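Local coordinates for transcriptional regulator, putative (Pseudomonas syringae pv. tomato, PDB 2R5F), which probably acts as a DNA-binding transcription factor of the SorC family, its putative sugar-binding domain probably recognising a carbohydrate effector, at residues 187-190 / 196-199. Sequence-based numbering, arbitrary orientation.
Sequences RGAV and RYFD
Val190 N donates a nearly straight hydrogen bond (3.0 Å, 171° at the hydrogen) to Phe198 O, while Ala189 CA approaches the same oxygen at 3.5 Å in a CA-H...O contact. One residue further out, Gly188 O faces Asp199, lying 3.3 Å from its CB and making a second CA-H...O contact with its CA. Gly188 has a backbone conformation (phi 160°) readily open to glycine. The chain then runs into strand 191-193, which pairs antiparallel with strand 196-198 in a beta hairpin at the margin of the mixed sheet; Phe198 also hydrogen-bonds through its backbone to Gly191, and Val190, just before that strand, adds the bond to Phe198 O. Apolar side chains meet beside this backbone link. The methyl of Ala189 sits 3.9 Å from Tyr197 CB and approaches the ring obliquely near CD2, with Leu163 touching both residues. Phe198 CB points away, but chi1 of 51° puts CG between the backbone N and carbonyl carbon, and the ring end comes back to place CE1 4.1 Å from Val190 CG2; the Phe198 side chain also touches Ala243 of helix 237-245. The carboxylate of Asp199 leads away from 187-190, and its OD1 accepts hydrogen bonds from the backbone N of Gln201 and Lys203.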
loop_
_atom_site.group_PDB
_atom_site.type_symbol
_atom_site.label_atom_id
_atom_site.label_comp_id
_atom_site.label_asym_id
_atom_site.label_seq_id
_atom_site.Cartn_x
_atom_site.Cartn_y
_atom_site.Cartn_z
ATOM N N ARG A 187 8.741 -21.031 -8.945
ATOM C CA ARG A 187 10.102 -20.601 -8.671
ATOM C C ARG A 187 10.294 -20.306 -7.179
ATOM O O ARG A 187 11.336 -20.675 -6.623
ATOM C CB ARG A 187 10.578 -19.469 -9.604
ATOM C CG ARG A 187 11.996 -19.757 -10.164
ATOM C CD ARG A 187 12.432 -18.813 -11.284
ATOM N NE ARG A 187 12.843 -17.504 -10.775
ATOM C CZ ARG A 187 13.642 -16.653 -11.421
ATOM N NH1 ARG A 187 13.945 -15.484 -10.863
ATOM N NH2 ARG A 187 14.143 -16.958 -12.619
ATOM N N GLY A 188 9.280 -19.700 -6.539
ATOM C CA GLY A 188 9.241 -19.527 -5.081
ATOM C C GLY A 188 8.302 -18.447 -4.521
ATOM O O GLY A 188 8.160 -18.323 -3.304
ATOM N N ALA A 189 7.654 -17.670 -5.393
ATOM C CA ALA A 189 6.854 -16.512 -4.960
ATOM C C ALA A 189 5.526 -16.872 -4.308
ATOM O O ALA A 189 4.843 -17.801 -4.749
ATOM C CB ALA A 189 6.627 -15.555 -6.116
ATOM N N VAL A 190 5.185 -16.114 -3.257
ATOM C CA VAL A 190 3.921 -16.246 -2.522
ATOM C C VAL A 190 3.058 -14.988 -2.665
ATOM O O VAL A 190 1.855 -15.032 -2.450
ATOM C CB VAL A 190 4.104 -16.545 -0.969
ATOM C CG1 VAL A 190 4.973 -17.772 -0.718
ATOM C CG2 VAL A 190 4.622 -15.305 -0.201
ATOM N N ARG A 196 6.135 -6.453 -7.605
ATOM C CA ARG A 196 7.433 -7.042 -7.266
ATOM C C ARG A 196 7.230 -8.255 -6.333
ATOM O O ARG A 196 6.763 -8.109 -5.227
ATOM C CB ARG A 196 8.347 -5.983 -6.638
ATOM C CG ARG A 196 8.536 -4.701 -7.494
ATOM C CD ARG A 196 9.287 -5.029 -8.779
ATOM N NE ARG A 196 9.595 -3.838 -9.566
ATOM C CZ ARG A 196 10.811 -3.510 -9.998
ATOM N NH1 ARG A 196 11.857 -4.286 -9.739
ATOM N NH2 ARG A 196 10.986 -2.398 -10.690
ATOM N N TYR A 197 7.624 -9.441 -6.788
ATOM C CA TYR A 197 7.328 -10.683 -6.080
ATOM C C TYR A 197 8.381 -11.063 -5.046
ATOM O O TYR A 197 9.557 -10.763 -5.212
ATOM C CB TYR A 197 7.077 -11.814 -7.100
ATOM C CG TYR A 197 5.749 -11.641 -7.814
ATOM C CD1 TYR A 197 5.627 -10.814 -8.939
ATOM C CD2 TYR A 197 4.609 -12.266 -7.341
ATOM C CE1 TYR A 197 4.398 -10.634 -9.573
ATOM C CE2 TYR A 197 3.386 -12.099 -7.967
ATOM C CZ TYR A 197 3.281 -11.283 -9.078
ATOM O OH TYR A 197 2.033 -11.138 -9.669
ATOM N N PHE A 198 7.942 -11.715 -3.975
ATOM C CA PHE A 198 8.816 -12.167 -2.891
ATOM C C PHE A 198 8.387 -13.544 -2.399
ATOM O O PHE A 198 7.254 -13.980 -2.639
ATOM C CB PHE A 198 8.827 -11.185 -1.715
ATOM C CG PHE A 198 7.457 -10.793 -1.228
ATOM C CD1 PHE A 198 6.716 -11.642 -0.413
ATOM C CD2 PHE A 198 6.905 -9.583 -1.590
ATOM C CE1 PHE A 198 5.451 -11.299 0.023
ATOM C CE2 PHE A 198 5.625 -9.217 -1.140
ATOM C CZ PHE A 198 4.898 -10.074 -0.342
ATOM N N ASP A 199 9.298 -14.218 -1.706
ATOM C CA ASP A 199 9.032 -15.562 -1.233
ATOM C C ASP A 199 8.479 -15.539 0.202
ATOM O O ASP A 199 8.195 -14.446 0.752
ATOM C CB ASP A 199 10.251 -16.501 -1.458
ATOM C CG ASP A 199 11.370 -16.331 -0.423
ATOM O OD1 ASP A 199 11.188 -15.653 0.613
ATOM O OD2 ASP A 199 12.443 -16.932 -0.643
#